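Local coordinates for protein isoflavone reductase (Medicago sativa, PDB 2GAS) that reduces 2'-hydroxyisoflavones with NADPH to chiral isoflavanones, giving the penultimate intermediate on the way to the pterocarpan phytoalexin medicarpin in alfalfa, at residues I23-P28 with F197-A202; V93-A98 with K106-S111; D121-V126 with L265-Q270; D174-L179 with E225-W230. One frame throughout, in Å; residues are numbered along the deposited sequence.

How the interactions relate
All four interactions are built mainly from buried side chains, and none has a direct hydrogen bond between its segments. Interactions 1 and 2 belong to the Rossmann-type part, packing helices against one another or against the parallel sheet. They touch where K107 NZ probably bonds A201 O and where F109 lies against helix 191-202. Interaction 1 is the more superficial of the two, with the exposed A25 at its margin. Interactions 3 and 4 lie across the chain's centre from interaction 1 and meet where L179 packs on Y266. Interaction 4 is purely aliphatic, interaction 2 sets two isoleucines on an aromatic ring, and interaction 3, joining loop to helix, adds a histidine and a bridging water.

Interaction 1: I23-P28 with F197-A202; sequences IKAGNP and FTIRAA
I199 meets A25 and N27 at the C-terminal end of helix 15-25, the helix that follows the glycine-rich loop inferred to bind NADP(+) in this Rossmann fold. Helix packing is often described as ridges-into-grooves; here a single branch does the work. The CG2 methyl of I199 lies anti to the backbone N, with chi1 for CG1 at -70°, and this projects it from helix 191-202 toward the other segment. It comes 3.7 Å from the CB methyl of A25, an ordinary van der Waals contact at a partly open margin. The same I199 side chain also rests on I18 and A21, so one face of helix 15-25 receives it over about two turns.

Just beyond A25 the helix stops in a Schellman motif. G26 takes a positive phi of 98°, where a beta carbon would press on the carbonyl O of A25, and its own N makes a weak bond of 3.0 Å back to I23 O. The reversal carries the chain to N27, whose side chain sets out toward helix 191-202 and slides past I199 in the opposite sense. Its amide is held mainly by others: N27 ND2 bonds N203 OD1, in the residue after helix 191-202, and N3 O, ahead of the first strand. On its other side helix 191-202 faces the sheet, where T198 packs on I81 and F109. With the amide so fixed, N27 OD1 stands 4.0 Å from I199 CG2, a polar atom beside a methyl rather than a hydrogen-bonded pair.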
loop_
_atom_site.group_PDB
_atom_site.type_symbol
_atom_site.label_atom_id
_atom_site.label_comp_id
_atom_site.label_asym_id
_atom_site.label_seq_id
_atom_site.Cartn_x
_atom_site.Cartn_y
_atom_site.Cartn_z
ATOM N N ILE A 23 7.596 9.813 12.594
ATOM C CA ILE A 23 7.693 10.638 13.797
ATOM C C ILE A 23 7.771 9.749 15.035
ATOM O O ILE A 23 8.579 9.990 15.930
ATOM C CB ILE A 23 6.466 11.573 13.947
ATOM C CG1 ILE A 23 6.541 12.715 12.929
ATOM C CG2 ILE A 23 6.385 12.116 15.372
ATOM C CD1 ILE A 23 7.753 13.614 13.076
ATOM N N LYS A 24 6.926 8.725 15.078
ATOM C CA LYS A 24 6.882 7.797 16.205
ATOM C C LYS A 24 8.229 7.110 16.431
ATOM O O LYS A 24 8.685 6.972 17.573
ATOM C CB LYS A 24 5.791 6.747 15.958
ATOM C CG LYS A 24 5.590 5.742 17.082
ATOM C CD LYS A 24 5.022 6.403 18.321
ATOM C CE LYS A 24 4.753 5.376 19.409
ATOM N NZ LYS A 24 3.785 4.336 18.949
ATOM N N ALA A 25 8.865 6.683 15.342
ATOM C CA ALA A 25 10.155 6.009 15.404
ATOM C C ALA A 25 11.274 6.955 15.831
ATOM O O ALA A 25 12.329 6.512 16.283
ATOM C CB ALA A 25 10.486 5.400 14.050
ATOM N N GLY A 26 11.039 8.254 15.669
ATOM C CA GLY A 26 12.027 9.247 16.055
ATOM C C GLY A 26 12.890 9.770 14.923
ATOM O O GLY A 26 13.851 10.503 15.159
ATOM N N ASN A 27 12.563 9.404 13.687
ATOM C CA ASN A 27 13.340 9.873 12.545
ATOM C C ASN A 27 13.065 11.325 12.214
ATOM O O ASN A 27 11.949 11.810 12.404
ATOM C CB ASN A 27 12.998 9.100 11.268
ATOM C CG ASN A 27 13.451 7.673 11.305
ATOM O OD1 ASN A 27 12.833 6.834 11.953
ATOM N ND2 ASN A 27 14.538 7.381 10.602
ATOM N N PRO A 28 14.091 12.050 11.736
ATOM C CA PRO A 28 13.838 13.446 11.374
ATOM C C PRO A 28 12.891 13.225 10.191
ATOM O O PRO A 28 13.234 12.502 9.250
ATOM C CB PRO A 28 15.209 13.937 10.924
ATOM C CG PRO A 28 16.138 13.160 11.800
ATOM C CD PRO A 28 15.538 11.765 11.767
ATOM N N PHE A 197 5.433 -0.622 9.456
ATOM C CA PHE A 197 6.342 -1.533 8.771
ATOM C C PHE A 197 7.190 -0.843 7.708
ATOM O O PHE A 197 8.327 -1.241 7.452
ATOM C CB PHE A 197 5.561 -2.687 8.136
ATOM C CG PHE A 197 5.127 -3.731 9.125
ATOM C CD1 PHE A 197 3.790 -3.866 9.477
ATOM C CD2 PHE A 197 6.068 -4.572 9.713
ATOM C CE1 PHE A 197 3.396 -4.823 10.401
ATOM C CE2 PHE A 197 5.685 -5.533 10.639
ATOM C CZ PHE A 197 4.349 -5.660 10.983
ATOM N N THR A 198 6.641 0.188 7.076
ATOM C CA THR A 198 7.395 0.902 6.055
ATOM C C THR A 198 8.597 1.589 6.689
ATOM O O THR A 198 9.700 1.562 6.141
ATOM C CB THR A 198 6.521 1.957 5.348
ATOM O OG1 THR A 198 5.434 1.303 4.686
ATOM C CG2 THR A 198 7.332 2.730 4.318
ATOM N N ILE A 199 8.387 2.196 7.853
ATOM C CA ILE A 199 9.473 2.886 8.534
ATOM C C ILE A 199 10.460 1.875 9.121
ATOM O O ILE A 199 11.664 2.117 9.132
ATOM C CB ILE A 199 8.927 3.846 9.626
ATOM C CG1 ILE A 199 8.227 5.045 8.969
ATOM C CG2 ILE A 199 10.072 4.366 10.493
ATOM C CD1 ILE A 199 7.081 4.698 8.067
ATOM N N ARG A 200 9.961 0.733 9.594
ATOM C CA ARG A 200 10.855 -0.297 10.118
ATOM C C ARG A 200 11.788 -0.717 8.987
ATOM O O ARG A 200 12.991 -0.875 9.186
ATOM C CB ARG A 200 10.063 -1.516 10.603
ATOM C CG ARG A 200 9.521 -1.396 12.012
ATOM C CD ARG A 200 10.653 -1.399 13.033
ATOM N NE ARG A 200 10.718 -2.643 13.795
ATOM C CZ ARG A 200 11.787 -3.431 13.837
ATOM N NH1 ARG A 200 12.878 -3.104 13.158
ATOM N NH2 ARG A 200 11.770 -4.539 14.562
ATOM N N ALA A 201 11.224 -0.883 7.794
ATOM C CA ALA A 201 12.005 -1.273 6.627
ATOM C C ALA A 201 12.986 -0.162 6.247
ATOM O O ALA A 201 14.135 -0.431 5.900
ATOM C CB ALA A 201 11.066 -1.584 5.444
ATOM N N ALA A 202 12.533 1.085 6.331
ATOM C CA ALA A 202 13.382 2.219 5.976
ATOM C C ALA A 202 14.638 2.271 6.840
ATOM O O ALA A 202 15.727 2.557 6.345
ATOM C CB ALA A 202 12.596 3.514 6.118
#

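Interaction 2: V93-A98 with K106-S111; sequences VKIIKA and KKFFPS
Hydrophobic packing of a helix on a parallel sheet joins I95 and I96 to F108, within the beta-alpha-beta crossover formed by strand 79-82, helix 92-102 and strand 107-109 of the Rossmann-type fold. Two consecutive isoleucines share one aromatic ring. The ring is delivered by a chi1 of 172°, which sets F108 CG anti to its backbone N and sends the phenyl group from the strand toward the helix. I95 approaches through CG2, 4.1 Å from F108 CE1 and equally near CZ; I96 approaches through CD1, close to F108 CE2, although that separation is modelled too short to be trusted. Both methyls meet the ring obliquely, and both side chains cross that of F108 at about a right angle. One ring face is backed by the residue just past the strand, P110, whose N lies 4.0 Å above the F108 ring centre. Replacing F108 with an alanine would probably open a gap between helix and strand and deprive both isoleucine methyls of their common partner. Around this core, I95 also packs on L70 of helix 67-74, while I96 and F108 both touch I140 of helix 126-143, and F108 pairs through its backbone with P146 and T148.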
loop_
_atom_site.group_PDB
_atom_site.type_symbol
_atom_site.label_atom_id
_atom_site.label_comp_id
_atom_site.label_asym_id
_atom_site.label_seq_id
_atom_site.Cartn_x
_atom_site.Cartn_y
_atom_site.Cartn_z
ATOM N N VAL A 93 9.159 8.729 -12.874
ATOM C CA VAL A 93 10.295 8.861 -13.783
ATOM C C VAL A 93 10.955 10.190 -13.447
ATOM O O VAL A 93 12.179 10.310 -13.430
ATOM C CB VAL A 93 9.841 8.895 -15.256
ATOM C CG1 VAL A 93 11.015 9.252 -16.158
ATOM C CG2 VAL A 93 9.268 7.546 -15.647
ATOM N N LYS A 94 10.124 11.189 -13.176
ATOM C CA LYS A 94 10.609 12.516 -12.828
ATOM C C LYS A 94 11.288 12.471 -11.463
ATOM O O LYS A 94 12.307 13.125 -11.245
ATOM C CB LYS A 94 9.442 13.507 -12.816
ATOM C CG LYS A 94 8.729 13.599 -14.157
ATOM C CD LYS A 94 7.358 14.249 -14.036
ATOM C CE LYS A 94 6.677 14.331 -15.397
ATOM N NZ LYS A 94 5.292 14.869 -15.315
ATOM N N ILE A 95 10.728 11.693 -10.542
ATOM C CA ILE A 95 11.315 11.575 -9.215
ATOM C C ILE A 95 12.691 10.914 -9.280
ATOM O O ILE A 95 13.627 11.344 -8.603
ATOM C CB ILE A 95 10.411 10.750 -8.274
ATOM C CG1 ILE A 95 9.068 11.462 -8.081
ATOM C CG2 ILE A 95 11.111 10.546 -6.938
ATOM C CD1 ILE A 95 9.180 12.794 -7.389
ATOM N N ILE A 96 12.809 9.867 -10.091
ATOM C CA ILE A 96 14.070 9.153 -10.247
ATOM C C ILE A 96 15.125 10.073 -10.866
ATOM O O ILE A 96 16.294 10.037 -10.480
ATOM C CB ILE A 96 13.883 7.886 -11.125
ATOM C CG1 ILE A 96 13.012 6.870 -10.381
ATOM C CG2 ILE A 96 15.233 7.260 -11.453
ATOM C CD1 ILE A 96 13.613 6.410 -9.074
ATOM N N LYS A 97 14.705 10.896 -11.819
ATOM C CA LYS A 97 15.630 11.830 -12.457
ATOM C C LYS A 97 16.185 12.769 -11.391
ATOM O O LYS A 97 17.390 13.029 -11.346
ATOM C CB LYS A 97 14.916 12.641 -13.543
ATOM C CG LYS A 97 15.820 13.630 -14.271
ATOM C CD LYS A 97 15.044 14.412 -15.322
ATOM C CE LYS A 97 15.950 15.369 -16.089
ATOM N NZ LYS A 97 16.622 16.360 -15.205
ATOM N N ALA A 98 15.308 13.268 -10.522
ATOM C CA ALA A 98 15.731 14.173 -9.461
ATOM C C ALA A 98 16.642 13.466 -8.457
ATOM O O ALA A 98 17.604 14.052 -7.966
ATOM C CB ALA A 98 14.509 14.767 -8.746
ATOM N N LYS A 106 20.012 7.297 -0.034
ATOM C CA LYS A 106 20.421 6.001 0.487
ATOM C C LYS A 106 19.355 4.928 0.283
ATOM O O LYS A 106 19.650 3.735 0.344
ATOM C CB LYS A 106 20.768 6.124 1.973
ATOM C CG LYS A 106 21.902 7.104 2.219
ATOM C CD LYS A 106 22.276 7.193 3.689
ATOM C CE LYS A 106 23.347 8.250 3.898
ATOM N NZ LYS A 106 23.680 8.432 5.335
ATOM N N LYS A 107 18.119 5.347 0.034
ATOM C CA LYS A 107 17.049 4.381 -0.199
ATOM C C LYS A 107 15.806 5.052 -0.754
ATOM O O LYS A 107 15.391 6.097 -0.268
ATOM C CB LYS A 107 16.705 3.632 1.098
ATOM C CG LYS A 107 15.777 2.441 0.886
ATOM C CD LYS A 107 16.114 1.272 1.816
ATOM C CE LYS A 107 15.797 1.600 3.263
ATOM N NZ LYS A 107 16.121 0.467 4.183
ATOM N N PHE A 108 15.228 4.450 -1.788
ATOM C CA PHE A 108 14.020 4.971 -2.413
ATOM C C PHE A 108 12.912 3.935 -2.362
ATOM O O PHE A 108 13.121 2.779 -2.736
ATOM C CB PHE A 108 14.288 5.352 -3.876
ATOM C CG PHE A 108 13.048 5.732 -4.657
ATOM C CD1 PHE A 108 12.123 6.635 -4.138
ATOM C CD2 PHE A 108 12.827 5.215 -5.933
ATOM C CE1 PHE A 108 11.003 7.016 -4.883
ATOM C CE2 PHE A 108 11.712 5.593 -6.679
ATOM C CZ PHE A 108 10.804 6.489 -6.159
ATOM N N PHE A 109 11.748 4.352 -1.864
ATOM C CA PHE A 109 10.569 3.497 -1.801
ATOM C C PHE A 109 9.606 3.975 -2.874
ATOM O O PHE A 109 8.976 5.019 -2.717
ATOM C CB PHE A 109 9.824 3.623 -0.462
ATOM C CG PHE A 109 10.446 2.867 0.680
ATOM C CD1 PHE A 109 11.612 3.319 1.286
ATOM C CD2 PHE A 109 9.821 1.729 1.194
ATOM C CE1 PHE A 109 12.149 2.657 2.393
ATOM C CE2 PHE A 109 10.351 1.054 2.305
ATOM C CZ PHE A 109 11.514 1.519 2.905
ATOM N N PRO A 110 9.490 3.241 -3.990
ATOM C CA PRO A 110 8.545 3.715 -5.003
ATOM C C PRO A 110 7.102 3.454 -4.560
ATOM O O PRO A 110 6.863 2.821 -3.528
ATOM C CB PRO A 110 8.940 2.919 -6.248
ATOM C CG PRO A 110 9.504 1.651 -5.671
ATOM C CD PRO A 110 10.326 2.146 -4.511
ATOM N N SER A 111 6.149 3.942 -5.350
ATOM C CA SER A 111 4.729 3.802 -5.048
ATOM C C SER A 111 4.226 2.375 -5.256
ATOM O O SER A 111 3.585 2.059 -6.258
ATOM C CB SER A 111 3.922 4.786 -5.908
ATOM O OG SER A 111 2.550 4.768 -5.564
#

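Interaction 3: D121-V126 with L265-Q270; sequences DAVEPV and LYHSQQ
V123 and H267 cross at about a right angle, two methyls set against one imidazole. In V123, CG2 takes the crowded position between the backbone N and the carbonyl carbon (chi1 for CG1 is -57°), an arrangement that brings both branches to the ring: CG1 comes to it obliquely, 4.0 Å from H267 NE2, and CG2 lies 4.1 Å from H267 CD2. L249 of helix 245-254 touches both side chains from outside the pair. Next to them A122 CB packs 4.0 Å from S268 CB. The hydroxyl of S268, with OG anti to its backbone N (chi1 175°), bonds D274 OD2 and also receives a hydrogen from a water at 2.9 Å. That water in turn accepts D121 N at 2.7 Å, carrying a polar link from loop to helix where no direct bond exists.

The loop leads from strand 107-109 of the Rossmann-type sheet into helix 126-143, which holds K133, the probable proton acceptor; helix 259-271 belongs to the chain's C-terminal third. The peptide before P125 is cis; next in the chain, V126 CG2 lies 4.2 Å from L265 CD1. Both A122 and L265 also touch F130. On the helix itself, within the wider pi-type turn at 267-270, Q270 NE2 bonds Q269 OE1, 2.9 Å long and nearly straight at 169°.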
loop_
_atom_site.group_PDB
_atom_site.type_symbol
_atom_site.label_atom_id
_atom_site.label_comp_id
_atom_site.label_asym_id
_atom_site.label_seq_id
_atom_site.Cartn_x
_atom_site.Cartn_y
_atom_site.Cartn_z
ATOM N N ASP A 121 -0.826 -12.803 -11.719
ATOM C CA ASP A 121 -1.401 -13.450 -12.895
ATOM C C ASP A 121 -2.733 -12.756 -13.161
ATOM O O ASP A 121 -3.714 -13.399 -13.543
ATOM C CB ASP A 121 -1.647 -14.936 -12.615
ATOM C CG ASP A 121 -0.370 -15.699 -12.317
ATOM O OD1 ASP A 121 0.408 -15.942 -13.262
ATOM O OD2 ASP A 121 -0.142 -16.054 -11.140
ATOM N N ALA A 122 -2.757 -11.442 -12.959
ATOM C CA ALA A 122 -3.969 -10.650 -13.126
ATOM C C ALA A 122 -4.412 -10.452 -14.568
ATOM O O ALA A 122 -3.637 -10.639 -15.506
ATOM C CB ALA A 122 -3.799 -9.290 -12.450
ATOM N N VAL A 123 -5.673 -10.065 -14.725
ATOM C CA VAL A 123 -6.252 -9.813 -16.041
ATOM C C VAL A 123 -6.534 -8.319 -16.178
ATOM O O VAL A 123 -6.535 -7.585 -15.188
ATOM C CB VAL A 123 -7.576 -10.594 -16.225
ATOM C CG1 VAL A 123 -7.334 -12.078 -16.021
ATOM C CG2 VAL A 123 -8.625 -10.090 -15.246
ATOM N N GLU A 124 -6.759 -7.857 -17.403
ATOM C CA GLU A 124 -7.050 -6.445 -17.610
ATOM C C GLU A 124 -8.397 -6.115 -16.973
ATOM O O GLU A 124 -9.248 -6.994 -16.807
ATOM C CB GLU A 124 -7.077 -6.122 -19.110
ATOM C CG GLU A 124 -5.754 -6.355 -19.818
ATOM C CD GLU A 124 -4.647 -5.419 -19.346
ATOM O OE1 GLU A 124 -3.501 -5.579 -19.820
ATOM O OE2 GLU A 124 -4.914 -4.525 -18.513
ATOM N N PRO A 125 -8.624 -4.840 -16.633
ATOM C CA PRO A 125 -7.710 -3.706 -16.808
ATOM C C PRO A 125 -6.688 -3.496 -15.686
ATOM O O PRO A 125 -5.865 -2.583 -15.762
ATOM C CB PRO A 125 -8.666 -2.529 -16.926
ATOM C CG PRO A 125 -9.716 -2.889 -15.920
ATOM C CD PRO A 125 -9.947 -4.373 -16.174
ATOM N N VAL A 126 -6.721 -4.328 -14.649
ATOM C CA VAL A 126 -5.776 -4.131 -13.554
ATOM C C VAL A 126 -4.360 -4.571 -13.921
ATOM O O VAL A 126 -3.379 -4.008 -13.431
ATOM C CB VAL A 126 -6.243 -4.859 -12.252
ATOM C CG1 VAL A 126 -5.943 -6.347 -12.321
ATOM C CG2 VAL A 126 -5.573 -4.226 -11.042
ATOM N N LEU A 265 -9.256 -6.601 -9.689
ATOM C CA LEU A 265 -8.418 -6.514 -8.499
ATOM C C LEU A 265 -8.788 -7.655 -7.542
ATOM O O LEU A 265 -7.912 -8.358 -7.041
ATOM C CB LEU A 265 -8.619 -5.156 -7.815
ATOM C CG LEU A 265 -7.759 -4.855 -6.586
ATOM C CD1 LEU A 265 -6.282 -4.954 -6.934
ATOM C CD2 LEU A 265 -8.090 -3.458 -6.083
ATOM N N TYR A 266 -10.086 -7.841 -7.307
ATOM C CA TYR A 266 -10.573 -8.904 -6.425
ATOM C C TYR A 266 -10.239 -10.282 -6.996
ATOM O O TYR A 266 -9.905 -11.201 -6.258
ATOM C CB TYR A 266 -12.089 -8.803 -6.246
ATOM C CG TYR A 266 -12.572 -7.563 -5.536
ATOM C CD1 TYR A 266 -13.860 -7.082 -5.758
ATOM C CD2 TYR A 266 -11.758 -6.877 -4.633
ATOM C CE1 TYR A 266 -14.333 -5.954 -5.107
ATOM C CE2 TYR A 266 -12.227 -5.735 -3.970
ATOM C CZ TYR A 266 -13.514 -5.283 -4.218
ATOM O OH TYR A 266 -13.994 -4.151 -3.598
ATOM N N HIS A 267 -10.355 -10.427 -8.313
ATOM C CA HIS A 267 -10.040 -11.694 -8.971
ATOM C C HIS A 267 -8.603 -12.114 -8.646
ATOM O O HIS A 267 -8.337 -13.253 -8.269
ATOM C CB HIS A 267 -10.218 -11.546 -10.491
ATOM C CG HIS A 267 -9.578 -12.636 -11.295
ATOM N ND1 HIS A 267 -10.134 -13.890 -11.441
ATOM C CD2 HIS A 267 -8.419 -12.656 -11.995
ATOM C CE1 HIS A 267 -9.343 -14.634 -12.197
ATOM N NE2 HIS A 267 -8.296 -13.909 -12.545
ATOM N N SER A 268 -7.672 -11.181 -8.789
ATOM C CA SER A 268 -6.275 -11.457 -8.513
ATOM C C SER A 268 -6.036 -11.775 -7.036
ATOM O O SER A 268 -5.258 -12.661 -6.701
ATOM C CB SER A 268 -5.427 -10.247 -8.930
ATOM O OG SER A 268 -4.067 -10.425 -8.572
ATOM N N GLN A 269 -6.731 -11.062 -6.154
ATOM C CA GLN A 269 -6.554 -11.244 -4.713
ATOM C C GLN A 269 -7.329 -12.429 -4.132
ATOM O O GLN A 269 -6.832 -13.130 -3.252
ATOM C CB GLN A 269 -6.967 -9.943 -3.998
ATOM C CG GLN A 269 -6.513 -9.786 -2.534
ATOM C CD GLN A 269 -7.601 -10.147 -1.522
ATOM O OE1 GLN A 269 -8.796 -10.070 -1.822
ATOM N NE2 GLN A 269 -7.188 -10.514 -0.308
ATOM N N GLN A 270 -8.529 -12.660 -4.651
ATOM C CA GLN A 270 -9.405 -13.719 -4.154
ATOM C C GLN A 270 -9.323 -15.071 -4.852
ATOM O O GLN A 270 -9.516 -16.108 -4.214
ATOM C CB GLN A 270 -10.856 -13.231 -4.205
ATOM C CG GLN A 270 -11.151 -12.004 -3.339
ATOM C CD GLN A 270 -11.591 -12.371 -1.933
ATOM O OE1 GLN A 270 -12.545 -13.130 -1.751
ATOM N NE2 GLN A 270 -10.906 -11.825 -0.932
HETATM O O HOH W 1 -2.587 -12.615 -9.743
#

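Interaction 4: D174-L179 with E225-W230; sequences DKVVIL and EVIALW
E225 OE2 is gripped by both K185 NZ and the backbone N of T222, fastening the start of helix 223-234 two residues before I227 meets V176 and I178. Reaching back from the first turn to the residue ahead of the helix, the glutamate does what the acceptor half of a capping box does, and the salt bridge to K185 ties it to strand 185-189 as well.

The contact itself shows how a lone methyl can join a helix to a strand. I227 is extended, with CD1 anti to CA (chi2 172°), and its tip meets two strand residues that both point toward the helix. Both pairs meet tip to tip. Against V176, I227 CD1 stands 3.8 Å from CG1 and 4.0 Å from CG2, resting in the fork of the two branches. Against I178 it is closer still: I227 CD1 lies 3.5 Å from CG1, tighter than usual van der Waals contact, and 3.9 Å from CD1. The I178 chain has a chi2 of 93°, displaced from a staggered value, so the fit is snug and perhaps slightly strained there. V177, between them, turns away from the helix.

Neighbours extend the packing. I178 packs on Y242 and K240, and I227 also touches K240. A turn later W230 NE1 bonds P172 O. Strand 175-179 pairs in parallel with strand 239-243, which follows the helix in the chain. The arrangement is alpha/beta layer packing, a helix laid on a small parallel sheet, set apart from the NADP(+)-binding loop.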
loop_
_atom_site.group_PDB
_atom_site.type_symbol
_atom_site.label_atom_id
_atom_site.label_comp_id
_atom_site.label_asym_id
_atom_site.label_seq_id
_atom_site.Cartn_x
_atom_site.Cartn_y
_atom_site.Cartn_z
ATOM N N ASP A 174 -26.040 -9.658 5.953
ATOM C CA ASP A 174 -27.052 -10.634 5.574
ATOM C C ASP A 174 -26.650 -11.576 4.443
ATOM O O ASP A 174 -26.843 -12.787 4.547
ATOM C CB ASP A 174 -28.348 -9.906 5.199
ATOM C CG ASP A 174 -29.561 -10.813 5.245
ATOM O OD1 ASP A 174 -29.694 -11.570 6.230
ATOM O OD2 ASP A 174 -30.387 -10.759 4.308
ATOM N N LYS A 175 -26.093 -11.029 3.367
ATOM C CA LYS A 175 -25.716 -11.847 2.213
ATOM C C LYS A 175 -24.357 -11.461 1.653
ATOM O O LYS A 175 -23.999 -10.283 1.635
ATOM C CB LYS A 175 -26.771 -11.699 1.114
ATOM C CG LYS A 175 -28.188 -11.898 1.619
ATOM C CD LYS A 175 -29.229 -11.513 0.589
ATOM C CE LYS A 175 -30.633 -11.661 1.176
ATOM N NZ LYS A 175 -31.687 -11.239 0.219
ATOM N N VAL A 176 -23.613 -12.457 1.180
ATOM C CA VAL A 176 -22.289 -12.217 0.628
ATOM C C VAL A 176 -22.004 -13.075 -0.604
ATOM O O VAL A 176 -22.480 -14.208 -0.717
ATOM C CB VAL A 176 -21.192 -12.473 1.711
ATOM C CG1 VAL A 176 -21.175 -13.941 2.122
ATOM C CG2 VAL A 176 -19.832 -12.046 1.203
ATOM N N VAL A 177 -21.236 -12.511 -1.531
ATOM C CA VAL A 177 -20.844 -13.211 -2.748
ATOM C C VAL A 177 -19.352 -13.489 -2.660
ATOM O O VAL A 177 -18.558 -12.590 -2.369
ATOM C CB VAL A 177 -21.125 -12.375 -4.014
ATOM C CG1 VAL A 177 -20.398 -12.981 -5.210
ATOM C CG2 VAL A 177 -22.607 -12.343 -4.293
ATOM N N ILE A 178 -18.977 -14.739 -2.905
ATOM C CA ILE A 178 -17.582 -15.144 -2.841
ATOM C C ILE A 178 -17.069 -15.476 -4.236
ATOM O O ILE A 178 -17.735 -16.184 -4.995
ATOM C CB ILE A 178 -17.399 -16.397 -1.935
ATOM C CG1 ILE A 178 -17.915 -16.111 -0.519
ATOM C CG2 ILE A 178 -15.938 -16.812 -1.890
ATOM C CD1 ILE A 178 -19.368 -16.513 -0.310
ATOM N N LEU A 179 -15.900 -14.943 -4.580
ATOM C CA LEU A 179 -15.301 -15.227 -5.872
ATOM C C LEU A 179 -14.530 -16.532 -5.737
ATOM O O LEU A 179 -13.677 -16.669 -4.862
ATOM C CB LEU A 179 -14.358 -14.098 -6.287
ATOM C CG LEU A 179 -14.968 -12.699 -6.253
ATOM C CD1 LEU A 179 -13.953 -11.730 -6.830
ATOM C CD2 LEU A 179 -16.268 -12.650 -7.045
ATOM N N GLU A 225 -12.568 -17.899 5.598
ATOM C CA GLU A 225 -12.128 -17.660 6.971
ATOM C C GLU A 225 -12.524 -16.254 7.426
ATOM O O GLU A 225 -12.904 -16.055 8.578
ATOM C CB GLU A 225 -10.616 -17.870 7.080
ATOM C CG GLU A 225 -10.221 -19.342 7.010
ATOM C CD GLU A 225 -8.725 -19.566 6.886
ATOM O OE1 GLU A 225 -8.264 -20.678 7.224
ATOM O OE2 GLU A 225 -8.010 -18.646 6.442
ATOM N N VAL A 226 -12.438 -15.283 6.519
ATOM C CA VAL A 226 -12.818 -13.905 6.832
ATOM C C VAL A 226 -14.313 -13.862 7.171
ATOM O O VAL A 226 -14.725 -13.287 8.183
ATOM C CB VAL A 226 -12.551 -12.961 5.623
ATOM C CG1 VAL A 226 -13.250 -11.623 5.829
ATOM C CG2 VAL A 226 -11.046 -12.738 5.455
ATOM N N ILE A 227 -15.119 -14.483 6.317
ATOM C CA ILE A 227 -16.566 -14.519 6.512
ATOM C C ILE A 227 -16.943 -15.222 7.818
ATOM O O ILE A 227 -17.821 -14.759 8.547
ATOM C CB ILE A 227 -17.253 -15.213 5.310
ATOM C CG1 ILE A 227 -17.106 -14.338 4.062
ATOM C CG2 ILE A 227 -18.727 -15.469 5.612
ATOM C CD1 ILE A 227 -17.569 -15.004 2.783
ATOM N N ALA A 228 -16.281 -16.335 8.122
ATOM C CA ALA A 228 -16.568 -17.062 9.359
ATOM C C ALA A 228 -16.214 -16.198 10.573
ATOM O O ALA A 228 -16.913 -16.218 11.587
ATOM C CB ALA A 228 -15.786 -18.374 9.389
ATOM N N LEU A 229 -15.127 -15.438 10.469
ATOM C CA LEU A 229 -14.702 -14.555 11.552
ATOM C C LEU A 229 -15.769 -13.483 11.811
ATOM O O LEU A 229 -16.145 -13.217 12.955
ATOM C CB LEU A 229 -13.373 -13.883 11.185
ATOM C CG LEU A 229 -12.834 -12.839 12.166
ATOM C CD1 LEU A 229 -12.669 -13.475 13.541
ATOM C CD2 LEU A 229 -11.501 -12.291 11.664
ATOM N N TRP A 230 -16.257 -12.870 10.735
ATOM C CA TRP A 230 -17.275 -11.832 10.838
ATOM C C TRP A 230 -18.583 -12.399 11.390
ATOM O O TRP A 230 -19.231 -11.777 12.225
ATOM C CB TRP A 230 -17.502 -11.198 9.457
ATOM C CG TRP A 230 -18.588 -10.159 9.408
ATOM C CD1 TRP A 230 -19.701 -10.179 8.617
ATOM C CD2 TRP A 230 -18.647 -8.931 10.150
ATOM N NE1 TRP A 230 -20.447 -9.041 8.813
ATOM C CE2 TRP A 230 -19.824 -8.258 9.749
ATOM C CE3 TRP A 230 -17.818 -8.333 11.111
ATOM C CZ2 TRP A 230 -20.195 -7.013 10.279
ATOM C CZ3 TRP A 230 -18.187 -7.097 11.639
ATOM C CH2 TRP A 230 -19.365 -6.452 11.219
#